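Local coordinates for DyP2 (Amycolatopsis sp. ATCC 39116, PDB 4G2C), which is a haem-containing dye peroxidase from a lignin-reactive bacterium that also binds manganese and probably oxidises dyes and lignin-related compounds with hydrogen peroxide, at residues T44-T49 with P263-G268; P56-A61 with M406-N411; G89-A94 with L115-T120; P224-E229 with E251-P256. All blocks are in the same frame, centred on the assembly; numbering follows the deposited sequence.

Contact 1: T44-T49 with P263-G268; sequences TGEAAT and PTVHFG
Val-265 carries the apolar part of this contact, setting its two methyl groups against neighbouring turns of helix 45-53. Its CG1 lies 3.7 Å from Glu-46 CB and nearly as close to Glu-46 CG, the side chains crossing at about a right angle, so the base of the glutamate does the packing. Val-265 CG2 meets Thr-49 CG2 at 3.9 Å and also rests over the rim of the His-266 ring. Glu-46 and Thr-49, three residues apart, thus turn one face of the helix toward the loop leading into strand 267-278, part of the second ferredoxin-like sheet expected of a dye-decolourising peroxidase. Two hydrogen bonds converge on Gly-45 O, from Thr-49 N and from Thr-49 OG1 at 3.2 Å, the hydroxyl standing 53° out of the carbonyl plane. This is consistent with the rotamer: chi1 of -53° puts OG1 beside the backbone N and leaves CG2 anti to it, facing Val-265. A serine in its place lacks CG2 and would probably leave a gap beside Val-265 CG2. A water bridges the segments at the exposed side, donating to Glu-46 OE2 at 2.6 Å and to Thr-264 OG1 at 3.0 Å; Thr-264 OG1 is also hydrogen-bonded to Asp-262.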
loop_
_atom_site.group_PDB
_atom_site.type_symbol
_atom_site.label_atom_id
_atom_site.label_comp_id
_atom_site.label_asym_id
_atom_site.label_seq_id
_atom_site.Cartn_x
_atom_site.Cartn_y
_atom_site.Cartn_z
ATOM N N THR A 44 -17.232 3.117 -23.030
ATOM C CA THR A 44 -18.481 2.511 -23.493
ATOM C C THR A 44 -18.378 0.991 -23.545
ATOM O O THR A 44 -17.341 0.407 -23.207
ATOM C CB THR A 44 -18.925 3.022 -24.896
ATOM O OG1 THR A 44 -18.016 2.553 -25.905
ATOM C CG2 THR A 44 -19.026 4.549 -24.933
ATOM N N GLY A 45 -19.474 0.364 -23.967
ATOM C CA GLY A 45 -19.538 -1.076 -24.109
ATOM C C GLY A 45 -18.993 -1.794 -22.895
ATOM O O GLY A 45 -19.307 -1.453 -21.749
ATOM N N GLU A 46 -18.161 -2.790 -23.150
ATOM C CA GLU A 46 -17.704 -3.681 -22.097
ATOM C C GLU A 46 -16.968 -2.926 -20.991
ATOM O O GLU A 46 -17.155 -3.217 -19.811
ATOM C CB GLU A 46 -16.834 -4.787 -22.693
ATOM C CG GLU A 46 -17.604 -5.632 -23.701
ATOM C CD GLU A 46 -16.737 -6.654 -24.414
ATOM O OE1 GLU A 46 -15.488 -6.511 -24.402
ATOM O OE2 GLU A 46 -17.313 -7.607 -24.988
ATOM N N ALA A 47 -16.149 -1.946 -21.373
ATOM C CA ALA A 47 -15.396 -1.181 -20.397
ATOM C C ALA A 47 -16.341 -0.482 -19.433
ATOM O O ALA A 47 -16.071 -0.412 -18.238
ATOM C CB ALA A 47 -14.466 -0.168 -21.081
ATOM N N ALA A 48 -17.443 0.042 -19.955
ATOM C CA ALA A 48 -18.442 0.708 -19.123
ATOM C C ALA A 48 -19.124 -0.293 -18.182
ATOM O O ALA A 48 -19.361 -0.011 -17.008
ATOM C CB ALA A 48 -19.467 1.407 -19.999
ATOM N N THR A 49 -19.435 -1.466 -18.708
ATOM C CA THR A 49 -19.999 -2.531 -17.902
ATOM C C THR A 49 -19.030 -2.903 -16.774
ATOM O O THR A 49 -19.424 -3.054 -15.618
ATOM C CB THR A 49 -20.288 -3.774 -18.777
ATOM O OG1 THR A 49 -21.098 -3.390 -19.896
ATOM C CG2 THR A 49 -21.010 -4.861 -17.982
ATOM N N PRO A 263 -16.727 -13.306 -17.237
ATOM C CA PRO A 263 -15.371 -12.827 -16.964
ATOM C C PRO A 263 -14.852 -11.868 -18.027
ATOM O O PRO A 263 -13.813 -11.260 -17.807
ATOM C CB PRO A 263 -14.539 -14.115 -16.947
ATOM C CG PRO A 263 -15.528 -15.176 -16.545
ATOM C CD PRO A 263 -16.810 -14.776 -17.212
ATOM N N THR A 264 -15.554 -11.712 -19.143
ATOM C CA THR A 264 -15.090 -10.759 -20.146
ATOM C C THR A 264 -15.430 -9.321 -19.752
ATOM O O THR A 264 -14.913 -8.376 -20.346
ATOM C CB THR A 264 -15.637 -11.077 -21.560
ATOM O OG1 THR A 264 -17.064 -10.915 -21.584
ATOM C CG2 THR A 264 -15.294 -12.502 -21.940
ATOM N N VAL A 265 -16.289 -9.160 -18.745
ATOM C CA VAL A 265 -16.686 -7.828 -18.285
ATOM C C VAL A 265 -16.746 -7.731 -16.762
ATOM O O VAL A 265 -16.909 -6.643 -16.191
ATOM C CB VAL A 265 -18.062 -7.396 -18.860
ATOM C CG1 VAL A 265 -18.045 -7.443 -20.385
ATOM C CG2 VAL A 265 -19.190 -8.261 -18.293
ATOM N N HIS A 266 -16.621 -8.875 -16.110
ATOM C CA HIS A 266 -16.675 -8.937 -14.664
ATOM C C HIS A 266 -15.280 -9.148 -14.093
ATOM O O HIS A 266 -14.673 -10.205 -14.283
ATOM C CB HIS A 266 -17.630 -10.040 -14.253
ATOM C CG HIS A 266 -19.039 -9.775 -14.672
ATOM N ND1 HIS A 266 -19.962 -10.779 -14.873
ATOM C CD2 HIS A 266 -19.684 -8.612 -14.934
ATOM C CE1 HIS A 266 -21.114 -10.245 -15.240
ATOM N NE2 HIS A 266 -20.972 -8.931 -15.283
ATOM N N PHE A 267 -14.781 -8.130 -13.396
ATOM C CA PHE A 267 -13.380 -8.098 -12.975
ATOM C C PHE A 267 -13.170 -7.956 -11.473
ATOM O O PHE A 267 -13.973 -7.342 -10.771
ATOM C CB PHE A 267 -12.636 -6.969 -13.697
ATOM C CG PHE A 267 -12.347 -7.266 -15.140
ATOM C CD1 PHE A 267 -13.337 -7.107 -16.105
ATOM C CD2 PHE A 267 -11.089 -7.715 -15.529
ATOM C CE1 PHE A 267 -13.079 -7.380 -17.441
ATOM C CE2 PHE A 267 -10.819 -7.999 -16.859
ATOM C CZ PHE A 267 -11.816 -7.830 -17.823
ATOM N N GLY A 268 -12.053 -8.501 -10.996
ATOM C CA GLY A 268 -11.655 -8.322 -9.613
ATOM C C GLY A 268 -10.172 -8.011 -9.473
ATOM O O GLY A 268 -9.493 -7.712 -10.458
HETATM O O HOH W 1 -17.351 -10.114 -24.439
#

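Contact 2: P56-A61 with M406-N411; sequences PNILKA and MAFNSN. With ACT (acetate ion), chain X.
The Phe-408 ring takes Ile-58 CG1 over one face, almost centrally: the methylene carbon stands 3.6 Å from the ring centroid and 14° off the normal, a CH-pi contact. Asn-57 O approaches the same ring obliquely, 3.3 Å from Phe-408 CE2. The amide of Asn-57, its OD1 hydrogen-bonded to His-62 N, is turned nearly perpendicular to the ring, at 82°, with ND2 3.9 Å from Phe-408 CE2, while Phe-271 of the neighbouring strand meets the ring at a tilt. Ile-58 presents CG1 because chi1 of -64° swings that branch away from its carbonyl carbon. Phe-408 projects from strand 402-409 of the second ferredoxin-like sheet and meets the loop between helix 45-53 and strand 66-74, joining the two halves of the fold; its side chain lies about 12 Å from the haem. An alanine at the phenylalanine position would probably leave Ile-58 CG1 without its aromatic floor and open a gap. Beyond the loop, Ala-61 N donates an almost straight bond of 2.8 Å to O of an acetate ion, probably from the crystallisation liquor. Arg-376 bonds both buried carbonyls, Asn-57 O and Ile-58 O, so the ring meets a polar backbone whose charged partner lies beside it.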
loop_
_atom_site.group_PDB
_atom_site.type_symbol
_atom_site.label_atom_id
_atom_site.label_comp_id
_atom_site.label_asym_id
_atom_site.label_seq_id
_atom_site.Cartn_x
_atom_site.Cartn_y
_atom_site.Cartn_z
ATOM N N PRO A 56 -15.315 -0.374 -5.663
ATOM C CA PRO A 56 -14.533 0.835 -5.382
ATOM C C PRO A 56 -13.179 0.497 -4.737
ATOM O O PRO A 56 -12.938 -0.646 -4.315
ATOM C CB PRO A 56 -15.396 1.583 -4.353
ATOM C CG PRO A 56 -16.763 1.004 -4.471
ATOM C CD PRO A 56 -16.562 -0.418 -4.877
ATOM N N ASN A 57 -12.316 1.505 -4.660
ATOM C CA ASN A 57 -11.032 1.423 -3.963
ATOM C C ASN A 57 -9.941 0.738 -4.791
ATOM O O ASN A 57 -8.782 0.702 -4.383
ATOM C CB ASN A 57 -11.183 0.763 -2.583
ATOM C CG ASN A 57 -10.007 1.064 -1.653
ATOM O OD1 ASN A 57 -9.429 2.159 -1.681
ATOM N ND2 ASN A 57 -9.645 0.095 -0.832
ATOM N N ILE A 58 -10.309 0.212 -5.961
ATOM C CA ILE A 58 -9.355 -0.547 -6.749
ATOM C C ILE A 58 -8.659 0.334 -7.793
ATOM O O ILE A 58 -7.468 0.579 -7.691
ATOM C CB ILE A 58 -9.995 -1.809 -7.385
ATOM C CG1 ILE A 58 -10.463 -2.782 -6.291
ATOM C CG2 ILE A 58 -8.991 -2.508 -8.288
ATOM C CD1 ILE A 58 -11.448 -3.873 -6.771
ATOM N N LEU A 59 -9.403 0.810 -8.784
ATOM C CA LEU A 59 -8.835 1.700 -9.803
ATOM C C LEU A 59 -8.537 3.104 -9.239
ATOM O O LEU A 59 -7.763 3.870 -9.814
ATOM C CB LEU A 59 -9.757 1.804 -11.026
ATOM C CG LEU A 59 -9.970 0.614 -11.966
ATOM C CD1 LEU A 59 -11.016 0.953 -13.005
ATOM C CD2 LEU A 59 -8.669 0.161 -12.670
ATOM N N LYS A 60 -9.150 3.422 -8.108
ATOM C CA LYS A 60 -8.995 4.729 -7.474
ATOM C C LYS A 60 -9.274 4.564 -5.982
ATOM O O LYS A 60 -10.335 4.080 -5.611
ATOM C CB LYS A 60 -10.021 5.691 -8.067
ATOM C CG LYS A 60 -10.153 7.024 -7.338
ATOM C CD LYS A 60 -9.326 8.052 -8.028
ATOM C CE LYS A 60 -9.340 9.376 -7.309
ATOM N NZ LYS A 60 -8.064 10.073 -7.609
ATOM N N ALA A 61 -8.337 4.958 -5.126
ATOM C CA ALA A 61 -8.495 4.744 -3.685
ATOM C C ALA A 61 -9.800 5.343 -3.136
ATOM O O ALA A 61 -10.294 6.330 -3.654
ATOM C CB ALA A 61 -7.292 5.308 -2.926
ATOM N N MET A 406 -2.084 -2.278 2.843
ATOM C CA MET A 406 -3.024 -2.886 1.899
ATOM C C MET A 406 -2.632 -2.547 0.468
ATOM O O MET A 406 -2.151 -1.446 0.212
ATOM C CB MET A 406 -4.453 -2.421 2.204
ATOM C CG MET A 406 -4.958 -2.918 3.554
ATOM S SD MET A 406 -6.629 -2.402 3.941
ATOM C CE MET A 406 -6.261 -0.877 4.819
ATOM N N ALA A 407 -2.831 -3.489 -0.459
ATOM C CA ALA A 407 -2.539 -3.247 -1.879
ATOM C C ALA A 407 -3.345 -4.164 -2.789
ATOM O O ALA A 407 -3.654 -5.293 -2.422
ATOM C CB ALA A 407 -1.049 -3.406 -2.161
ATOM N N PHE A 408 -3.695 -3.663 -3.971
ATOM C CA PHE A 408 -4.292 -4.486 -5.007
ATOM C C PHE A 408 -3.224 -4.843 -6.034
ATOM O O PHE A 408 -2.435 -3.981 -6.434
ATOM C CB PHE A 408 -5.463 -3.763 -5.671
ATOM C CG PHE A 408 -6.681 -3.666 -4.801
ATOM C CD1 PHE A 408 -7.418 -4.804 -4.489
ATOM C CD2 PHE A 408 -7.081 -2.449 -4.280
ATOM C CE1 PHE A 408 -8.544 -4.732 -3.679
ATOM C CE2 PHE A 408 -8.202 -2.367 -3.477
ATOM C CZ PHE A 408 -8.941 -3.517 -3.174
ATOM N N ASN A 409 -3.178 -6.127 -6.395
ATOM C CA ASN A 409 -2.284 -6.676 -7.410
ATOM C C ASN A 409 -3.095 -7.505 -8.403
ATOM O O ASN A 409 -4.076 -8.177 -8.023
ATOM C CB ASN A 409 -1.283 -7.656 -6.804
ATOM C CG ASN A 409 -0.318 -7.018 -5.835
ATOM O OD1 ASN A 409 0.506 -7.724 -5.265
ATOM N ND2 ASN A 409 -0.400 -5.693 -5.643
ATOM N N SER A 410 -2.672 -7.500 -9.663
ATOM C CA SER A 410 -3.219 -8.461 -10.618
ATOM C C SER A 410 -2.391 -9.743 -10.590
ATOM O O SER A 410 -2.803 -10.768 -11.104
ATOM C CB SER A 410 -3.268 -7.873 -12.029
ATOM O OG SER A 410 -1.979 -7.513 -12.481
ATOM N N ASN A 411 -1.221 -9.675 -9.970
ATOM C CA ASN A 411 -0.312 -10.817 -9.881
ATOM C C ASN A 411 0.514 -10.647 -8.609
ATOM O O ASN A 411 1.470 -9.874 -8.575
ATOM C CB ASN A 411 0.600 -10.877 -11.115
ATOM C CG ASN A 411 1.598 -12.042 -11.071
ATOM O OD1 ASN A 411 2.076 -12.435 -10.009
ATOM N ND2 ASN A 411 1.926 -12.580 -12.234
HETATM C C ACT X . -5.289 6.485 -6.936
HETATM O O ACT X . -5.923 6.185 -5.898
HETATM O OXT ACT X . -4.896 5.523 -7.647
HETATM C CH3 ACT X . -5.023 7.919 -7.300
#

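Contact 3: G89-A94 with L115-T120; sequences GLMKSA and LGVGLT
Met-91 reaches strand 114-119 through a chain that runs straight out and then hooks: CG lies opposite its own carbonyl carbon, the next bond is extended, and the last torsion of 68° turns CE back toward the strand. Leu-115 answers with CG opposite its backbone N, and chi1 of 173° together with chi2 of 54° sets CD2 facing the loop. There CD2 of Leu-115 receives Met-91 CG at 3.7 Å and Leu-90 CB at 3.8 Å. Farther along the thioether, Met-91 SD touches Val-117 CG2 at 3.8 Å, and Met-91 CE comes within 3.7 Å of Leu-115 O. The methionine side chain crosses those of Leu-115 and Val-117 at about a right angle. Leu-115 and Val-117, two positions apart, share one face of the strand, an outermost strand of the first ferredoxin-like sheet, and the loop joining helices 77-88 and 94-107 closes over it. Leu-87 of helix 77-88, Leu-181 of helix 175-188 and Leu-487 near the chain terminus extend the same apolar layer. A water completes the contact, accepting from Lys-92 N at 2.9 Å and donating to Leu-115 O at 3.2 Å. Direct contact across the segments is therefore mainly aliphatic and sulfur packing, without fixed direction, whereas the polar backbone of loop and strand is joined through a water that matches an N-H to a carbonyl.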
loop_
_atom_site.group_PDB
_atom_site.type_symbol
_atom_site.label_atom_id
_atom_site.label_comp_id
_atom_site.label_asym_id
_atom_site.label_seq_id
_atom_site.Cartn_x
_atom_site.Cartn_y
_atom_site.Cartn_z
ATOM N N GLY A 89 -25.871 -6.108 -1.914
ATOM C CA GLY A 89 -26.927 -5.108 -1.856
ATOM C C GLY A 89 -26.523 -3.789 -1.215
ATOM O O GLY A 89 -27.133 -2.752 -1.470
ATOM N N LEU A 90 -25.492 -3.808 -0.377
ATOM C CA LEU A 90 -25.049 -2.576 0.277
ATOM C C LEU A 90 -23.878 -1.922 -0.445
ATOM O O LEU A 90 -23.300 -0.944 0.045
ATOM C CB LEU A 90 -24.661 -2.843 1.732
ATOM C CG LEU A 90 -25.772 -3.468 2.590
ATOM C CD1 LEU A 90 -25.269 -3.746 3.995
ATOM C CD2 LEU A 90 -27.034 -2.578 2.613
ATOM N N MET A 91 -23.533 -2.452 -1.611
ATOM C CA MET A 91 -22.295 -2.056 -2.277
ATOM C C MET A 91 -22.513 -1.139 -3.472
ATOM O O MET A 91 -23.422 -1.346 -4.269
ATOM C CB MET A 91 -21.497 -3.299 -2.685
ATOM C CG MET A 91 -21.061 -4.127 -1.486
ATOM S SD MET A 91 -20.327 -5.718 -1.895
ATOM C CE MET A 91 -18.801 -5.164 -2.671
ATOM N N LYS A 92 -21.669 -0.119 -3.588
ATOM C CA LYS A 92 -21.687 0.733 -4.761
ATOM C C LYS A 92 -20.585 0.290 -5.741
ATOM O O LYS A 92 -19.637 -0.405 -5.356
ATOM C CB LYS A 92 -21.524 2.192 -4.344
ATOM C CG LYS A 92 -20.179 2.495 -3.700
ATOM C CD LYS A 92 -20.120 3.909 -3.136
ATOM C CE LYS A 92 -18.709 4.250 -2.670
ATOM N NZ LYS A 92 -18.694 5.383 -1.699
ATOM N N SER A 93 -20.713 0.682 -7.007
ATOM C CA SER A 93 -19.756 0.260 -8.031
ATOM C C SER A 93 -18.596 1.234 -8.140
ATOM O O SER A 93 -18.670 2.369 -7.665
ATOM C CB SER A 93 -20.436 0.205 -9.392
ATOM O OG SER A 93 -20.961 1.485 -9.700
ATOM N N ALA A 94 -17.534 0.794 -8.797
ATOM C CA ALA A 94 -16.449 1.698 -9.131
ATOM C C ALA A 94 -17.003 2.987 -9.731
ATOM O O ALA A 94 -16.632 4.094 -9.305
ATOM C CB ALA A 94 -15.489 1.035 -10.096
ATOM N N LEU A 115 -17.800 -0.068 1.347
ATOM C CA LEU A 115 -17.909 -1.453 1.794
ATOM C C LEU A 115 -17.123 -2.338 0.841
ATOM O O LEU A 115 -17.564 -2.600 -0.278
ATOM C CB LEU A 115 -19.370 -1.912 1.790
ATOM C CG LEU A 115 -19.510 -3.407 2.080
ATOM C CD1 LEU A 115 -18.789 -3.717 3.375
ATOM C CD2 LEU A 115 -20.969 -3.837 2.166
ATOM N N GLY A 116 -15.949 -2.782 1.267
ATOM C CA GLY A 116 -15.141 -3.656 0.441
ATOM C C GLY A 116 -15.283 -5.094 0.885
ATOM O O GLY A 116 -15.399 -5.369 2.076
ATOM N N VAL A 117 -15.267 -6.015 -0.070
ATOM C CA VAL A 117 -15.405 -7.421 0.236
ATOM C C VAL A 117 -14.322 -8.255 -0.472
ATOM O O VAL A 117 -14.233 -8.273 -1.705
ATOM C CB VAL A 117 -16.821 -7.930 -0.145
ATOM C CG1 VAL A 117 -16.938 -9.449 0.088
ATOM C CG2 VAL A 117 -17.901 -7.173 0.634
ATOM N N GLY A 118 -13.503 -8.952 0.310
ATOM C CA GLY A 118 -12.555 -9.890 -0.254
ATOM C C GLY A 118 -12.750 -11.307 0.265
ATOM O O GLY A 118 -13.172 -11.493 1.401
ATOM N N LEU A 119 -12.414 -12.294 -0.568
ATOM C CA LEU A 119 -12.449 -13.708 -0.215
ATOM C C LEU A 119 -11.077 -14.363 -0.307
ATOM O O LEU A 119 -10.325 -14.100 -1.242
ATOM C CB LEU A 119 -13.395 -14.447 -1.160
ATOM C CG LEU A 119 -14.847 -13.981 -1.137
ATOM C CD1 LEU A 119 -15.595 -14.543 -2.321
ATOM C CD2 LEU A 119 -15.477 -14.402 0.171
ATOM N N THR A 120 -10.763 -15.240 0.649
ATOM C CA THR A 120 -9.505 -15.992 0.615
ATOM C C THR A 120 -9.705 -17.259 -0.181
ATOM O O THR A 120 -10.839 -17.663 -0.437
ATOM C CB THR A 120 -9.036 -16.415 2.021
ATOM O OG1 THR A 120 -9.976 -17.354 2.570
ATOM C CG2 THR A 120 -8.919 -15.201 2.938
HETATM O O HOH W 2 -19.080 -0.819 -2.453
#

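Contact 4: P224-E229 with E251-P256; sequences PLFLTE and EQVLVP
Phe-226 sets its ring against Val-253 and Gln-252, where the loop before helix 228-237 meets the approach to strand 255-256. That short strand flanks strand 267-278 of the second ferredoxin-like sheet, so the contact pins a connecting loop to the sheet's border, on the haem-binding side of the protein: the Gln-252 side chain is about 9 Å from the cofactor. Along the first segment, Pro-224 packs on Ala-248, and the backbone of Leu-225 is hydrogen-bonded to Pro-246 and Ala-248, which ties this loop to the chain that soon becomes 251-256. Next comes Phe-226, whose chi1 of -51° turns the ring away from its own carbonyl carbon and in toward the valine. Val-253 CG1 sits over the centre of the ring, 3.6 Å from its centroid and 12° off the normal, a CH-pi contact, and Val-253 CB lies 3.6 Å from Phe-226 CZ. With chi1 of 65°, CG1 stands between the valine's own backbone N and carbonyl carbon, the position that puts it over the ring. Leu-227 then occupies the N-cap position of the helix that Thr-228 and Glu-229 begin, and these two bond outward to residues near the amino terminus, Thr-37 and Lys-41. At the ring edge, Gln-252 makes its contact with CB, while its NE2 is hydrogen-bonded to the carbonyls of Leu-372 and Arg-369. This CB of Gln-252 lies near the ring plane, 4.1 Å from Phe-226 CE1.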
loop_
_atom_site.group_PDB
_atom_site.type_symbol
_atom_site.label_atom_id
_atom_site.label_comp_id
_atom_site.label_asym_id
_atom_site.label_seq_id
_atom_site.Cartn_x
_atom_site.Cartn_y
_atom_site.Cartn_z
ATOM N N PRO A 224 0.343 4.332 -8.907
ATOM C CA PRO A 224 -0.005 4.034 -10.306
ATOM C C PRO A 224 -1.379 4.617 -10.640
ATOM O O PRO A 224 -2.311 4.443 -9.861
ATOM C CB PRO A 224 -0.069 2.503 -10.332
ATOM C CG PRO A 224 -0.391 2.112 -8.904
ATOM C CD PRO A 224 0.373 3.120 -8.071
ATOM N N LEU A 225 -1.497 5.333 -11.754
ATOM C CA LEU A 225 -2.789 5.888 -12.156
ATOM C C LEU A 225 -3.376 5.095 -13.329
ATOM O O LEU A 225 -2.806 5.075 -14.421
ATOM C CB LEU A 225 -2.665 7.373 -12.515
ATOM C CG LEU A 225 -2.044 8.252 -11.415
ATOM C CD1 LEU A 225 -1.985 9.733 -11.791
ATOM C CD2 LEU A 225 -2.807 8.049 -10.095
ATOM N N PHE A 226 -4.510 4.440 -13.091
ATOM C CA PHE A 226 -5.134 3.596 -14.103
ATOM C C PHE A 226 -6.145 4.368 -14.950
ATOM O O PHE A 226 -6.569 3.903 -15.998
ATOM C CB PHE A 226 -5.810 2.384 -13.440
ATOM C CG PHE A 226 -4.917 1.645 -12.492
ATOM C CD1 PHE A 226 -3.922 0.804 -12.973
ATOM C CD2 PHE A 226 -5.043 1.820 -11.108
ATOM C CE1 PHE A 226 -3.076 0.129 -12.096
ATOM C CE2 PHE A 226 -4.210 1.147 -10.227
ATOM C CZ PHE A 226 -3.225 0.291 -10.721
ATOM N N LEU A 227 -6.532 5.543 -14.477
ATOM C CA LEU A 227 -7.547 6.354 -15.139
ATOM C C LEU A 227 -6.909 7.570 -15.796
ATOM O O LEU A 227 -6.077 8.266 -15.196
ATOM C CB LEU A 227 -8.620 6.798 -14.135
ATOM C CG LEU A 227 -9.233 5.618 -13.369
ATOM C CD1 LEU A 227 -10.312 6.082 -12.387
ATOM C CD2 LEU A 227 -9.788 4.591 -14.345
ATOM N N THR A 228 -7.296 7.812 -17.039
ATOM C CA THR A 228 -6.687 8.873 -17.817
ATOM C C THR A 228 -6.989 10.210 -17.173
ATOM O O THR A 228 -6.167 11.121 -17.222
ATOM C CB THR A 228 -7.202 8.857 -19.269
ATOM O OG1 THR A 228 -6.817 7.620 -19.885
ATOM C CG2 THR A 228 -6.606 10.004 -20.055
ATOM N N GLU A 229 -8.175 10.306 -16.568
ATOM C CA GLU A 229 -8.620 11.511 -15.870
ATOM C C GLU A 229 -7.723 11.786 -14.657
ATOM O O GLU A 229 -7.560 12.932 -14.234
ATOM C CB GLU A 229 -10.083 11.366 -15.396
ATOM C CG GLU A 229 -11.160 11.330 -16.501
ATOM C CD GLU A 229 -11.264 9.991 -17.234
ATOM O OE1 GLU A 229 -10.542 9.040 -16.873
ATOM O OE2 GLU A 229 -12.076 9.893 -18.182
ATOM N N GLU A 251 -4.357 -3.919 -16.843
ATOM C CA GLU A 251 -3.834 -5.251 -16.518
ATOM C C GLU A 251 -2.898 -5.245 -15.301
ATOM O O GLU A 251 -2.534 -6.299 -14.789
ATOM C CB GLU A 251 -3.104 -5.862 -17.716
ATOM C CG GLU A 251 -1.796 -5.146 -18.046
ATOM C CD GLU A 251 -1.220 -5.567 -19.393
ATOM O OE1 GLU A 251 -1.655 -6.607 -19.929
ATOM O OE2 GLU A 251 -0.342 -4.855 -19.915
ATOM N N GLN A 252 -2.469 -4.073 -14.858
ATOM C CA GLN A 252 -1.578 -4.018 -13.694
ATOM C C GLN A 252 -2.344 -4.107 -12.356
ATOM O O GLN A 252 -1.749 -4.034 -11.292
ATOM C CB GLN A 252 -0.682 -2.773 -13.725
ATOM C CG GLN A 252 0.560 -2.907 -12.833
ATOM C CD GLN A 252 1.761 -2.135 -13.355
ATOM O OE1 GLN A 252 1.931 -1.970 -14.563
ATOM N NE2 GLN A 252 2.595 -1.650 -12.443
ATOM N N VAL A 253 -3.664 -4.265 -12.417
ATOM C CA VAL A 253 -4.457 -4.348 -11.201
ATOM C C VAL A 253 -5.680 -5.239 -11.388
ATOM O O VAL A 253 -6.050 -5.973 -10.483
ATOM C CB VAL A 253 -4.865 -2.937 -10.687
ATOM C CG1 VAL A 253 -5.799 -2.240 -11.674
ATOM C CG2 VAL A 253 -5.495 -3.028 -9.311
ATOM N N LEU A 254 -6.295 -5.199 -12.569
ATOM C CA LEU A 254 -7.523 -5.952 -12.786
ATOM C C LEU A 254 -7.275 -7.375 -13.274
ATOM O O LEU A 254 -6.336 -7.642 -14.036
ATOM C CB LEU A 254 -8.435 -5.239 -13.771
ATOM C CG LEU A 254 -8.934 -3.852 -13.376
ATOM C CD1 LEU A 254 -9.869 -3.300 -14.461
ATOM C CD2 LEU A 254 -9.648 -3.904 -12.025
ATOM N N VAL A 255 -8.155 -8.267 -12.835
ATOM C CA VAL A 255 -8.117 -9.684 -13.170
ATOM C C VAL A 255 -9.555 -10.099 -13.495
ATOM O O VAL A 255 -10.485 -9.729 -12.775
ATOM C CB VAL A 255 -7.649 -10.518 -11.947
ATOM C CG1 VAL A 255 -7.531 -11.967 -12.297
ATOM C CG2 VAL A 255 -6.312 -9.984 -11.385
ATOM N N PRO A 256 -9.748 -10.853 -14.586
ATOM C CA PRO A 256 -11.081 -11.393 -14.869
ATOM C C PRO A 256 -11.558 -12.190 -13.663
ATOM O O PRO A 256 -10.774 -12.935 -13.085
ATOM C CB PRO A 256 -10.842 -12.320 -16.066
ATOM C CG PRO A 256 -9.564 -11.771 -16.733
ATOM C CD PRO A 256 -8.753 -11.183 -15.627
#

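How the contacts relate
Contacts 2 and 4 lie closest, centres 8 Å apart, and meet where Ser-410 OG hydrogen-bonds Glu-251 O; contact 1 adjoins contact 4, its strand 267-278 pairing with 255-256 through a Gly-268 N to Val-255 O hydrogen bond. All three reach the second sheet, where strands 267-278 and 402-409 are neighbours. Contact 3 belongs to the first sheet, and Pro-56 against Lys-92 links it to contact 2, 13 Å between centres. Along the chain, contacts 3 and 4 follow in series, both nested within contacts 1 and 2, which cross each other. The N-terminal region is thus fastened to the second sheet, from surface (contact 1) to interior (contact 2), and packs against the loop closing over the first.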